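Local coordinates for hypothetical protein XAC2396 (Xanthomonas axonopodis pv. citri, PDB 2G3W) that is of unknown function but is built around a variation of the PD-(D/E)XK nuclease motif, which hints at, without proving, a link to nucleic acid processing, at residues L12-D18 and F152-D158; D37-M41 and E140-I146; P78-L84 and S99-I105; D158-Q162 and T171-M175. All coordinates share one frame; numbering follows the deposited sequence.

Contact 1 of 4, residues L12-D18 and F152-D158; sequences LQISDMD and FDVIIQD
Met17 N gives its hydrogen to Ile156 O over 2.7 Å, the last rung of a ladder that runs the length of two parallel strands. Below it the bonds alternate in direction: Gln13 and Ser15 each donate to a carbonyl of 152-157 and accept from the amide two residues further on, as in Ser15 N to Val154 O at 2.8 Å and Ile156 N to Ser15 O at 2.8 Å. Past the strand ends a side chain takes over. Asp18 OD1 receives Asp158 N at 2.7 Å on its syn lone pair, though the N-H is bent to 132°, while Asp18 OD2 accepts Gly159 N, so one carboxylate grips two successive amides of the turn. Asp158 OD1 accepts Tyr74 N of the second subunit. On the face carrying Leu12, Ile14, Asp16, Phe152, Val154 and Ile156 the contacts are mostly apolar: Leu12 CD2 comes up to Phe152 CB at 3.8 Å and Val154 CG2 at 4.1 Å. Asp16, its CG turned opposite the backbone N (chi1 -171°), lays its carboxylate against Ile156, with OD2 3.7 Å from CD1; its OD1 is bound by Arg19 N. Helix 37-49 covers this face through Leu44, Ala48 and Leu49. The other face mixes Gln13, Asp153 and Ser15 with Ile155, and Gln13 OE1 is bonded to Asn24. Backbone bonds thus zip the long strands 6-16 and 149-157 together, and Asp18 probably steadies the tight turn into the next strand, where the charge of its carboxylate would be eased by the two amides.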
loop_
_atom_site.group_PDB
_atom_site.type_symbol
_atom_site.label_atom_id
_atom_site.label_comp_id
_atom_site.label_asym_id
_atom_site.label_seq_id
_atom_site.Cartn_x
_atom_site.Cartn_y
_atom_site.Cartn_z
ATOM N N LEU A 12 19.575 5.690 -17.014
ATOM C CA LEU A 12 18.367 6.104 -16.304
ATOM C C LEU A 12 18.546 7.467 -15.650
ATOM O O LEU A 12 19.443 7.658 -14.819
ATOM C CB LEU A 12 17.976 5.065 -15.241
ATOM C CG LEU A 12 17.783 3.594 -15.640
ATOM C CD1 LEU A 12 17.502 2.726 -14.425
ATOM C CD2 LEU A 12 16.668 3.465 -16.668
ATOM N N GLN A 13 17.712 8.419 -16.057
ATOM C CA GLN A 13 17.594 9.681 -15.364
ATOM C C GLN A 13 16.325 9.635 -14.524
ATOM O O GLN A 13 15.212 9.717 -15.051
ATOM C CB GLN A 13 17.578 10.857 -16.336
ATOM C CG GLN A 13 17.808 12.208 -15.651
ATOM C CD GLN A 13 19.179 12.332 -14.997
ATOM O OE1 GLN A 13 20.191 12.514 -15.672
ATOM N NE2 GLN A 13 19.207 12.265 -13.675
ATOM N N ILE A 14 16.522 9.488 -13.218
ATOM C CA ILE A 14 15.452 9.187 -12.255
ATOM C C ILE A 14 15.048 10.447 -11.482
ATOM O O ILE A 14 15.892 11.204 -11.009
ATOM C CB ILE A 14 15.871 8.058 -11.293
ATOM C CG1 ILE A 14 16.312 6.826 -12.090
ATOM C CG2 ILE A 14 14.721 7.705 -10.292
ATOM C CD1 ILE A 14 16.593 5.610 -11.234
ATOM N N SER A 15 13.740 10.671 -11.415
ATOM C CA SER A 15 13.151 11.753 -10.647
ATOM C C SER A 15 12.082 11.139 -9.769
ATOM O O SER A 15 10.928 10.973 -10.182
ATOM C CB SER A 15 12.539 12.791 -11.573
ATOM O OG SER A 15 13.548 13.437 -12.308
ATOM N N ASP A 16 12.480 10.778 -8.559
ATOM C CA ASP A 16 11.570 10.131 -7.635
ATOM C C ASP A 16 11.126 11.148 -6.591
ATOM O O ASP A 16 11.853 11.421 -5.639
ATOM C CB ASP A 16 12.250 8.931 -6.971
ATOM C CG ASP A 16 11.280 8.084 -6.145
ATOM O OD1 ASP A 16 10.244 8.578 -5.660
ATOM O OD2 ASP A 16 11.555 6.887 -5.985
HETATM N N MSE A 17 9.933 11.703 -6.788
HETATM C CA MSE A 17 9.289 12.631 -5.847
HETATM C C MSE A 17 9.030 11.965 -4.497
HETATM O O MSE A 17 9.139 12.578 -3.439
HETATM C CB MSE A 17 7.941 13.092 -6.410
HETATM C CG MSE A 17 7.946 14.384 -7.209
HETATM SE SE MSE A 17 6.241 14.748 -8.167
HETATM C CE MSE A 17 5.044 13.421 -7.341
ATOM N N ASP A 18 8.649 10.693 -4.543
ATOM C CA ASP A 18 8.279 9.953 -3.332
ATOM C C ASP A 18 9.447 9.736 -2.347
ATOM O O ASP A 18 9.242 9.764 -1.126
ATOM C CB ASP A 18 7.615 8.607 -3.696
ATOM C CG ASP A 18 6.308 8.774 -4.474
ATOM O OD1 ASP A 18 5.707 9.859 -4.430
ATOM O OD2 ASP A 18 5.864 7.802 -5.133
ATOM N N PHE A 152 16.246 6.209 -20.537
ATOM C CA PHE A 152 14.943 6.450 -19.918
ATOM C C PHE A 152 14.958 7.573 -18.888
ATOM O O PHE A 152 15.878 7.672 -18.058
ATOM C CB PHE A 152 14.399 5.180 -19.243
ATOM C CG PHE A 152 13.829 4.180 -20.206
ATOM C CD1 PHE A 152 12.502 4.278 -20.640
ATOM C CD2 PHE A 152 14.615 3.138 -20.682
ATOM C CE1 PHE A 152 11.984 3.354 -21.543
ATOM C CE2 PHE A 152 14.109 2.224 -21.590
ATOM C CZ PHE A 152 12.791 2.326 -22.017
ATOM N N ASP A 153 13.929 8.425 -18.959
ATOM C CA ASP A 153 13.486 9.194 -17.811
ATOM C C ASP A 153 12.525 8.322 -17.074
ATOM O O ASP A 153 11.604 7.758 -17.681
ATOM C CB ASP A 153 12.762 10.462 -18.254
ATOM C CG ASP A 153 13.685 11.439 -18.938
ATOM O OD1 ASP A 153 14.792 11.692 -18.419
ATOM O OD2 ASP A 153 13.307 11.954 -20.002
ATOM N N VAL A 154 12.789 8.159 -15.782
ATOM C CA VAL A 154 11.900 7.457 -14.882
ATOM C C VAL A 154 11.379 8.495 -13.910
ATOM O O VAL A 154 12.140 9.047 -13.092
ATOM C CB VAL A 154 12.620 6.327 -14.117
ATOM C CG1 VAL A 154 11.586 5.385 -13.470
ATOM C CG2 VAL A 154 13.552 5.544 -15.048
ATOM N N ILE A 155 10.094 8.797 -14.042
ATOM C CA ILE A 155 9.460 9.807 -13.224
ATOM C C ILE A 155 8.569 9.057 -12.203
ATOM O O ILE A 155 7.632 8.346 -12.598
ATOM C CB ILE A 155 8.644 10.787 -14.089
ATOM C CG1 ILE A 155 9.575 11.778 -14.801
ATOM C CG2 ILE A 155 7.668 11.588 -13.239
ATOM C CD1 ILE A 155 9.054 12.256 -16.113
ATOM N N ILE A 156 8.889 9.194 -10.917
ATOM C CA ILE A 156 8.101 8.552 -9.845
ATOM C C ILE A 156 7.471 9.621 -8.959
ATOM O O ILE A 156 8.160 10.544 -8.507
ATOM C CB ILE A 156 8.945 7.549 -9.032
ATOM C CG1 ILE A 156 9.661 6.576 -9.990
ATOM C CG2 ILE A 156 8.063 6.801 -8.021
ATOM C CD1 ILE A 156 10.652 5.607 -9.306
ATOM N N GLN A 157 6.153 9.516 -8.781
ATOM C CA GLN A 157 5.354 10.522 -8.078
ATOM C C GLN A 157 4.024 9.917 -7.593
ATOM O O GLN A 157 3.281 9.349 -8.390
ATOM C CB GLN A 157 5.102 11.731 -9.001
ATOM C CG GLN A 157 4.048 11.546 -10.129
ATOM C CD GLN A 157 4.439 10.561 -11.241
ATOM O OE1 GLN A 157 5.586 10.131 -11.352
ATOM N NE2 GLN A 157 3.470 10.219 -12.079
ATOM N N ASP A 158 3.725 10.045 -6.306
ATOM C CA ASP A 158 2.482 9.507 -5.733
ATOM C C ASP A 158 2.248 8.005 -6.010
ATOM O O ASP A 158 1.117 7.576 -6.239
ATOM C CB ASP A 158 1.278 10.339 -6.193
ATOM C CG ASP A 158 1.346 11.771 -5.707
ATOM O OD1 ASP A 158 1.974 11.999 -4.649
ATOM O OD2 ASP A 158 0.774 12.658 -6.382
#

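Contact 2 of 4, residues D37-M41 and E140-I146; sequences DERLM and EALGALI
Met41 and Leu142 meet at about a right angle, the selenomethionine methyl CE lying 3.8 Å from Leu142 CD1. The Met41 chain is bent at both chi2 and chi3, near -65° each, and this curl brings SE back over Ile146, 3.9 Å from its CG1. Ile146 stands between three residues of helix 37-49. The Ile146 and Leu40 side chains cross at about a right angle, CD1 of Ile146 touching Leu40 CD2 at 3.7 Å, while Ile146 CG2 comes within 3.5 Å of Asp37 OD2, again with the two side chains crosswise. At Gly143 no side chain stands between the backbones, which close to 3.8 Å from Gly143 CA to Glu38 CA. A water bridges the polar margin, donating to Asp37 OD2 at 2.7 Å and to Gly143 O at 2.9 Å; Asp37 OD1 is held by Gln31. Glu38 stretches out in an extended chain alongside helix 136-143 and bonds Thr139 through OE2. Met41 also packs on Met150 and Phe152 of strand 149-157, which ties the junction to the sheet. No direct hydrogen bond joins the two segments, so the start of helix 37-49 and the type I turn from Gly143 to Ile146 are held by apolar packing and a single water link.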
loop_
_atom_site.group_PDB
_atom_site.type_symbol
_atom_site.label_atom_id
_atom_site.label_comp_id
_atom_site.label_asym_id
_atom_site.label_seq_id
_atom_site.Cartn_x
_atom_site.Cartn_y
_atom_site.Cartn_z
ATOM N N ASP A 37 12.390 -10.421 -23.162
ATOM C CA ASP A 37 12.478 -8.947 -23.196
ATOM C C ASP A 37 11.660 -8.282 -22.084
ATOM O O ASP A 37 12.120 -7.349 -21.424
ATOM C CB ASP A 37 12.010 -8.438 -24.558
ATOM C CG ASP A 37 12.953 -8.802 -25.669
ATOM O OD1 ASP A 37 14.058 -9.353 -25.428
ATOM O OD2 ASP A 37 12.595 -8.516 -26.810
ATOM N N GLU A 38 10.434 -8.765 -21.889
ATOM C CA GLU A 38 9.580 -8.317 -20.796
ATOM C C GLU A 38 10.277 -8.456 -19.423
ATOM O O GLU A 38 10.314 -7.502 -18.669
ATOM C CB GLU A 38 8.271 -9.113 -20.787
ATOM C CG GLU A 38 7.319 -8.760 -19.631
ATOM C CD GLU A 38 5.974 -9.522 -19.673
ATOM O OE1 GLU A 38 5.856 -10.527 -20.401
ATOM O OE2 GLU A 38 5.024 -9.114 -18.973
ATOM N N ARG A 39 10.804 -9.638 -19.093
ATOM C CA ARG A 39 11.479 -9.841 -17.781
ATOM C C ARG A 39 12.676 -8.926 -17.662
ATOM O O ARG A 39 12.893 -8.326 -16.598
ATOM C CB ARG A 39 11.977 -11.279 -17.620
ATOM C CG ARG A 39 12.349 -11.617 -16.165
ATOM C CD ARG A 39 12.842 -13.058 -16.092
ATOM N NE ARG A 39 13.118 -13.467 -14.714
ATOM C CZ ARG A 39 14.151 -13.053 -13.988
ATOM N NH1 ARG A 39 15.068 -12.216 -14.513
ATOM N NH2 ARG A 39 14.285 -13.504 -12.734
ATOM N N LEU A 40 13.448 -8.778 -18.748
ATOM C CA LEU A 40 14.599 -7.846 -18.692
ATOM C C LEU A 40 14.153 -6.419 -18.337
ATOM O O LEU A 40 14.779 -5.720 -17.516
ATOM C CB LEU A 40 15.403 -7.874 -20.005
ATOM C CG LEU A 40 16.690 -7.096 -19.733
ATOM C CD1 LEU A 40 17.887 -7.961 -19.805
ATOM C CD2 LEU A 40 16.805 -5.819 -20.553
HETATM N N MSE A 41 13.076 -5.963 -18.951
HETATM C CA MSE A 41 12.607 -4.605 -18.705
HETATM C C MSE A 41 12.007 -4.467 -17.286
HETATM O O MSE A 41 12.092 -3.407 -16.663
HETATM C CB MSE A 41 11.625 -4.114 -19.819
HETATM C CG MSE A 41 12.262 -4.036 -21.231
HETATM SE SE MSE A 41 13.686 -2.735 -21.251
HETATM C CE MSE A 41 12.594 -1.163 -20.992
ATOM N N GLU A 140 4.301 -5.908 -20.399
ATOM C CA GLU A 140 4.434 -6.425 -21.759
ATOM C C GLU A 140 4.664 -5.301 -22.781
ATOM O O GLU A 140 5.462 -5.449 -23.718
ATOM C CB GLU A 140 3.227 -7.277 -22.109
ATOM C CG GLU A 140 3.374 -8.020 -23.424
ATOM C CD GLU A 140 2.217 -8.956 -23.649
ATOM O OE1 GLU A 140 1.411 -9.121 -22.702
ATOM O OE2 GLU A 140 2.110 -9.515 -24.759
ATOM N N ALA A 141 3.988 -4.169 -22.569
ATOM C CA ALA A 141 4.251 -2.935 -23.332
ATOM C C ALA A 141 5.666 -2.425 -23.065
ATOM O O ALA A 141 6.329 -1.903 -23.967
ATOM C CB ALA A 141 3.225 -1.859 -22.960
ATOM N N LEU A 142 6.141 -2.570 -21.826
ATOM C CA LEU A 142 7.499 -2.098 -21.494
ATOM C C LEU A 142 8.561 -2.939 -22.163
ATOM O O LEU A 142 9.557 -2.416 -22.630
ATOM C CB LEU A 142 7.722 -2.011 -19.991
ATOM C CG LEU A 142 8.977 -1.351 -19.428
ATOM C CD1 LEU A 142 9.187 0.138 -19.865
ATOM C CD2 LEU A 142 8.906 -1.475 -17.902
ATOM N N GLY A 143 8.329 -4.247 -22.225
ATOM C CA GLY A 143 9.221 -5.143 -22.935
ATOM C C GLY A 143 9.361 -4.784 -24.397
ATOM O O GLY A 143 10.379 -5.061 -25.006
ATOM N N ALA A 144 8.346 -4.161 -24.979
ATOM C CA ALA A 144 8.411 -3.801 -26.399
ATOM C C ALA A 144 9.306 -2.589 -26.642
ATOM O O ALA A 144 9.667 -2.301 -27.788
ATOM C CB ALA A 144 6.993 -3.561 -26.970
ATOM N N LEU A 145 9.672 -1.885 -25.569
ATOM C CA LEU A 145 10.532 -0.700 -25.703
ATOM C C LEU A 145 12.011 -1.055 -25.563
ATOM O O LEU A 145 12.870 -0.163 -25.587
ATOM C CB LEU A 145 10.156 0.358 -24.653
ATOM C CG LEU A 145 8.755 0.986 -24.723
ATOM C CD1 LEU A 145 8.601 2.075 -23.698
ATOM C CD2 LEU A 145 8.440 1.552 -26.106
ATOM N N ILE A 146 12.309 -2.345 -25.424
ATOM C CA ILE A 146 13.684 -2.820 -25.286
ATOM C C ILE A 146 14.556 -2.435 -26.519
ATOM O O ILE A 146 14.111 -2.481 -27.657
ATOM C CB ILE A 146 13.745 -4.325 -25.008
ATOM C CG1 ILE A 146 15.070 -4.709 -24.328
ATOM C CG2 ILE A 146 13.536 -5.138 -26.296
ATOM C CD1 ILE A 146 15.020 -6.122 -23.787
HETATM O O HOH W 1 10.327 -7.057 -27.133
#

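Contact 3 of 4, residues P78-L84 and S99-I105; sequences PDLWIDL and SREAVVI
Trp81 CB lies over the Ser99 side chain, 3.5 Å from its CB, and Pro78 CB closes on the same carbon at 3.7 Å. The indole stands off the sheet, with CG opposite the backbone N (chi1 176°), and sends NE1 to Asp83 OD2 at 2.9 Å. That oxygen lies in the ring plane, yet the N-H reaches it from above the carboxylate plane. The same OD2 is engaged by Arg91 of helix 89-98, which would help fix the rotation of the indole. Ser99 OG donates to Glu101 O at 2.7 Å; this carbonyl also takes Trp81 N, in its own plane, while the hydroxyl comes from above. Parallel ladder bonds follow, among them Asp83 N to Val103 O at 2.9 Å with a nearly straight N-H (173°). At the start of the pair Asp79 and Leu80 form a classic beta bulge opposite Arg71. There Asp79 OD1 and Arg100 NE form a salt bridge with a long, weak hydrogen bond of 3.5 Å, their planes 51° apart, and Asp79 O sits over one face of the guanidinium. The face away from Trp81 is largely aliphatic, with Glu101 at its start beside Leu80, its carboxylate paired with Arg130: Leu80 CD1 meets Val103 CG2 at 3.6 Å, and Ile82 CG2 presses on Ile105 CD1 at 3.6 Å. Ile105 packs on Ala46 of helix 37-49, while helix 89-98 covers the Trp81 side as the connection of a beta-alpha-beta crossover. Polar groups on the helix side are thus held in linked bonds, whereas aliphatic packing dominates the opposite face, apart from Glu101.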
loop_
_atom_site.group_PDB
_atom_site.type_symbol
_atom_site.label_atom_id
_atom_site.label_comp_id
_atom_site.label_asym_id
_atom_site.label_seq_id
_atom_site.Cartn_x
_atom_site.Cartn_y
_atom_site.Cartn_z
ATOM N N PRO A 78 23.451 -9.170 2.571
ATOM C CA PRO A 78 22.390 -8.470 1.854
ATOM C C PRO A 78 21.545 -7.534 2.716
ATOM O O PRO A 78 20.985 -7.956 3.753
ATOM C CB PRO A 78 21.542 -9.619 1.290
ATOM C CG PRO A 78 22.470 -10.749 1.188
ATOM C CD PRO A 78 23.291 -10.629 2.435
ATOM N N ASP A 79 21.471 -6.273 2.291
ATOM C CA ASP A 79 20.528 -5.290 2.850
ATOM C C ASP A 79 19.176 -5.360 2.160
ATOM O O ASP A 79 18.116 -5.174 2.782
ATOM C CB ASP A 79 21.084 -3.858 2.727
ATOM C CG ASP A 79 21.836 -3.426 3.938
ATOM O OD1 ASP A 79 21.537 -3.958 5.035
ATOM O OD2 ASP A 79 22.747 -2.557 3.812
ATOM N N LEU A 80 19.214 -5.630 0.865
ATOM C CA LEU A 80 18.021 -5.658 0.057
ATOM C C LEU A 80 18.193 -6.754 -0.972
ATOM O O LEU A 80 19.217 -6.808 -1.650
ATOM C CB LEU A 80 17.816 -4.319 -0.660
ATOM C CG LEU A 80 16.520 -4.161 -1.488
ATOM C CD1 LEU A 80 15.297 -4.057 -0.602
ATOM C CD2 LEU A 80 16.657 -2.922 -2.380
ATOM N N TRP A 81 17.178 -7.600 -1.083
ATOM C CA TRP A 81 17.195 -8.782 -1.930
ATOM C C TRP A 81 15.920 -8.753 -2.722
ATOM O O TRP A 81 14.844 -8.814 -2.146
ATOM C CB TRP A 81 17.216 -10.024 -1.039
ATOM C CG TRP A 81 17.137 -11.372 -1.700
ATOM C CD1 TRP A 81 16.082 -11.905 -2.390
ATOM C CD2 TRP A 81 18.136 -12.385 -1.656
ATOM N NE1 TRP A 81 16.374 -13.183 -2.812
ATOM C CE2 TRP A 81 17.633 -13.501 -2.369
ATOM C CE3 TRP A 81 19.421 -12.458 -1.089
ATOM C CZ2 TRP A 81 18.370 -14.680 -2.537
ATOM C CZ3 TRP A 81 20.158 -13.631 -1.255
ATOM C CH2 TRP A 81 19.629 -14.730 -1.984
ATOM N N ILE A 82 16.042 -8.626 -4.050
ATOM C CA ILE A 82 14.868 -8.509 -4.936
ATOM C C ILE A 82 14.733 -9.698 -5.896
ATOM O O ILE A 82 15.664 -9.973 -6.660
ATOM C CB ILE A 82 14.916 -7.168 -5.763
ATOM C CG1 ILE A 82 15.160 -5.929 -4.860
ATOM C CG2 ILE A 82 13.619 -7.028 -6.606
ATOM C CD1 ILE A 82 15.483 -4.619 -5.593
ATOM N N ASP A 83 13.599 -10.414 -5.849
ATOM C CA ASP A 83 13.320 -11.536 -6.746
ATOM C C ASP A 83 12.109 -11.217 -7.621
ATOM O O ASP A 83 11.087 -10.703 -7.119
ATOM C CB ASP A 83 13.036 -12.854 -5.982
ATOM C CG ASP A 83 14.312 -13.604 -5.573
ATOM O OD1 ASP A 83 15.340 -13.486 -6.237
ATOM O OD2 ASP A 83 14.303 -14.279 -4.545
ATOM N N LEU A 84 12.222 -11.485 -8.921
ATOM C CA LEU A 84 11.146 -11.142 -9.834
ATOM C C LEU A 84 10.301 -12.370 -9.997
ATOM O O LEU A 84 10.787 -13.502 -9.832
ATOM C CB LEU A 84 11.638 -10.647 -11.206
ATOM C CG LEU A 84 12.790 -9.614 -11.122
ATOM C CD1 LEU A 84 13.401 -9.416 -12.499
ATOM C CD2 LEU A 84 12.322 -8.309 -10.520
ATOM N N SER A 99 18.213 -11.606 4.225
ATOM C CA SER A 99 18.397 -10.190 3.906
ATOM C C SER A 99 17.562 -9.332 4.843
ATOM O O SER A 99 16.537 -9.784 5.363
ATOM C CB SER A 99 18.067 -9.948 2.400
ATOM O OG SER A 99 17.911 -8.570 2.041
ATOM N N ARG A 100 18.019 -8.102 5.065
ATOM C CA ARG A 100 17.344 -7.139 5.934
ATOM C C ARG A 100 15.924 -6.866 5.421
ATOM O O ARG A 100 14.967 -6.849 6.198
ATOM C CB ARG A 100 18.160 -5.839 6.005
ATOM C CG ARG A 100 17.825 -4.863 7.154
ATOM C CD ARG A 100 18.441 -3.425 6.914
ATOM N NE ARG A 100 18.252 -2.994 5.514
ATOM C CZ ARG A 100 17.076 -2.677 4.953
ATOM N NH1 ARG A 100 15.961 -2.684 5.689
ATOM N NH2 ARG A 100 17.018 -2.344 3.657
ATOM N N GLU A 101 15.817 -6.651 4.114
ATOM C CA GLU A 101 14.538 -6.502 3.438
ATOM C C GLU A 101 14.541 -7.418 2.217
ATOM O O GLU A 101 15.531 -7.481 1.503
ATOM C CB GLU A 101 14.295 -5.046 2.994
ATOM C CG GLU A 101 12.871 -4.852 2.334
ATOM C CD GLU A 101 12.565 -3.399 1.873
ATOM O OE1 GLU A 101 12.917 -2.431 2.569
ATOM O OE2 GLU A 101 11.933 -3.228 0.810
ATOM N N ALA A 102 13.435 -8.145 2.012
ATOM C CA ALA A 102 13.254 -8.973 0.836
ATOM C C ALA A 102 12.122 -8.365 0.055
ATOM O O ALA A 102 11.169 -7.836 0.659
ATOM C CB ALA A 102 12.923 -10.416 1.234
ATOM N N VAL A 103 12.227 -8.410 -1.270
ATOM C CA VAL A 103 11.176 -7.900 -2.167
ATOM C C VAL A 103 10.848 -8.956 -3.218
ATOM O O VAL A 103 11.750 -9.530 -3.838
ATOM C CB VAL A 103 11.653 -6.592 -2.884
ATOM C CG1 VAL A 103 10.517 -5.913 -3.722
ATOM C CG2 VAL A 103 12.264 -5.590 -1.839
ATOM N N VAL A 104 9.560 -9.205 -3.421
ATOM C CA VAL A 104 9.083 -9.984 -4.534
ATOM C C VAL A 104 8.340 -9.013 -5.456
ATOM O O VAL A 104 7.474 -8.278 -5.007
ATOM C CB VAL A 104 8.109 -11.071 -4.022
ATOM C CG1 VAL A 104 7.419 -11.832 -5.204
ATOM C CG2 VAL A 104 8.837 -12.008 -3.154
ATOM N N ILE A 105 8.676 -9.024 -6.749
ATOM C CA ILE A 105 8.008 -8.165 -7.747
ATOM C C ILE A 105 7.312 -9.083 -8.752
ATOM O O ILE A 105 7.962 -9.691 -9.581
ATOM C CB ILE A 105 9.036 -7.261 -8.442
ATOM C CG1 ILE A 105 9.689 -6.344 -7.400
ATOM C CG2 ILE A 105 8.380 -6.404 -9.608
ATOM C CD1 ILE A 105 10.749 -5.377 -7.982
#

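Contact 4 of 4, residues D158-Q162 and T171-M175; sequences DGEVQ and TLTPM
The flat peptides on either side of Val161 meet those on either side of Leu172, each N-H pointing nearly along the partner's C=O: Val161 N to Leu172 O at 2.8 Å and Leu172 N to Val161 O at 2.9 Å, both close to straight. The puckered ring of Pro174 turns CG and CD to Val161 CG1, and its CD also comes 3.1 Å from Gly159 O. That carbonyl also takes a hydrogen from a water at 2.6 Å; the water donates its other to Pro174 O at 2.7 Å and so bridges the two chains beyond the last ladder bond. This is the open end of a beta hairpin, formed by strands 160-165 and 168-176 running antiparallel, with Val161 and Leu172 as its hydrogen-bonded pair and Gln162 and Thr171 as the neighbouring non-hydrogen-bonded pair. Val161 and Leu172 lie side by side and point the same way. Val161 CG1 falls between its own N and carbonyl carbon (chi1 56°), which sets it against Leu172 CG at 3.8 Å; Leu45 and Leu49 of helix 37-49 press on Val161 too. On the other face, Thr171 fits between two extended chains. Its methyl CG2 touches Glu160 CG at 3.6 Å, and its OG1 lies 3.6 Å from Gln162 CG, while the Gln162 amide reaches past it to Ser169 OG within the hairpin.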
loop_
_atom_site.group_PDB
_atom_site.type_symbol
_atom_site.label_atom_id
_atom_site.label_comp_id
_atom_site.label_asym_id
_atom_site.label_seq_id
_atom_site.Cartn_x
_atom_site.Cartn_y
_atom_site.Cartn_z
ATOM N N ASP A 158 3.725 10.045 -6.306
ATOM C CA ASP A 158 2.482 9.507 -5.733
ATOM C C ASP A 158 2.248 8.005 -6.010
ATOM O O ASP A 158 1.117 7.576 -6.239
ATOM C CB ASP A 158 1.278 10.339 -6.193
ATOM C CG ASP A 158 1.346 11.771 -5.707
ATOM O OD1 ASP A 158 1.974 11.999 -4.649
ATOM O OD2 ASP A 158 0.774 12.658 -6.382
ATOM N N GLY A 159 3.325 7.224 -5.985
ATOM C CA GLY A 159 3.271 5.775 -6.212
ATOM C C GLY A 159 3.129 5.348 -7.664
ATOM O O GLY A 159 3.037 4.155 -7.969
ATOM N N GLU A 160 3.124 6.323 -8.560
ATOM C CA GLU A 160 3.000 6.078 -9.981
ATOM C C GLU A 160 4.374 6.200 -10.652
ATOM O O GLU A 160 5.171 7.087 -10.314
ATOM C CB GLU A 160 2.023 7.087 -10.568
ATOM C CG GLU A 160 1.856 7.014 -12.044
ATOM C CD GLU A 160 0.842 7.996 -12.558
ATOM O OE1 GLU A 160 1.161 9.201 -12.674
ATOM O OE2 GLU A 160 -0.273 7.555 -12.880
ATOM N N VAL A 161 4.655 5.308 -11.594
ATOM C CA VAL A 161 5.945 5.322 -12.276
ATOM C C VAL A 161 5.738 5.457 -13.776
ATOM O O VAL A 161 4.907 4.760 -14.358
ATOM C CB VAL A 161 6.840 4.077 -11.893
ATOM C CG1 VAL A 161 6.126 2.789 -12.160
ATOM C CG2 VAL A 161 8.226 4.120 -12.604
ATOM N N GLN A 162 6.477 6.388 -14.372
ATOM C CA GLN A 162 6.569 6.552 -15.824
ATOM C C GLN A 162 7.982 6.254 -16.305
ATOM O O GLN A 162 8.961 6.766 -15.759
ATOM C CB GLN A 162 6.155 7.972 -16.283
ATOM C CG GLN A 162 6.219 8.133 -17.814
ATOM C CD GLN A 162 5.842 9.515 -18.352
ATOM O OE1 GLN A 162 5.698 10.491 -17.606
ATOM N NE2 GLN A 162 5.692 9.597 -19.672
ATOM N N THR A 171 3.371 3.962 -18.401
ATOM C CA THR A 171 3.079 4.423 -17.045
ATOM C C THR A 171 2.269 3.360 -16.327
ATOM O O THR A 171 1.311 2.793 -16.872
ATOM C CB THR A 171 2.288 5.780 -17.018
ATOM O OG1 THR A 171 2.942 6.738 -17.839
ATOM C CG2 THR A 171 2.192 6.356 -15.612
ATOM N N LEU A 172 2.686 3.070 -15.112
ATOM C CA LEU A 172 1.996 2.101 -14.257
ATOM C C LEU A 172 2.095 2.466 -12.777
ATOM O O LEU A 172 2.982 3.206 -12.372
ATOM C CB LEU A 172 2.552 0.707 -14.495
ATOM C CG LEU A 172 3.995 0.388 -14.111
ATOM C CD1 LEU A 172 4.127 -1.097 -13.888
ATOM C CD2 LEU A 172 4.964 0.818 -15.185
ATOM N N THR A 173 1.171 1.934 -11.984
ATOM C CA THR A 173 1.123 2.153 -10.553
ATOM C C THR A 173 1.311 0.803 -9.880
ATOM O O THR A 173 0.391 -0.030 -9.900
ATOM C CB THR A 173 -0.223 2.668 -10.150
ATOM O OG1 THR A 173 -0.485 3.855 -10.892
ATOM C CG2 THR A 173 -0.290 2.967 -8.632
ATOM N N PRO A 174 2.511 0.569 -9.326
ATOM C CA PRO A 174 2.761 -0.713 -8.655
ATOM C C PRO A 174 1.811 -0.912 -7.492
ATOM O O PRO A 174 1.472 0.049 -6.792
ATOM C CB PRO A 174 4.201 -0.596 -8.187
ATOM C CG PRO A 174 4.818 0.441 -9.187
ATOM C CD PRO A 174 3.706 1.426 -9.348
HETATM N N MSE A 175 1.314 -2.124 -7.340
HETATM C CA MSE A 175 0.412 -2.413 -6.250
HETATM C C MSE A 175 1.201 -3.031 -5.079
HETATM O O MSE A 175 1.852 -4.038 -5.228
HETATM C CB MSE A 175 -0.792 -3.275 -6.722
HETATM C CG MSE A 175 -1.550 -3.968 -5.591
HETATM SE SE MSE A 175 -2.518 -2.708 -4.471
HETATM C CE MSE A 175 -2.973 -4.016 -2.997
HETATM O O HOH W 2 2.378 2.487 -6.057
#

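In the fold
Contacts 1, 3 and 4 lie on one mixed sheet, and contact 2 brings together the start of helix 37-49 and the end of helix 136-143. Contacts 1 and 4 are close neighbours, their centres 10 Å apart: they share Asp158, where strand 149-157 turns into strand 160-165, and both touch the second subunit. Contact 3 sits farther across the sheet, its centre about 21 Å from contact 1 and 22 Å from contact 2. Along the chain, contact 3 is nested inside contact 2, and contact 2 inside contact 1; contact 4 follows. Helix 37-49 packs against residues of all three sheet contacts, so one helix spans distant regions of this compact fold.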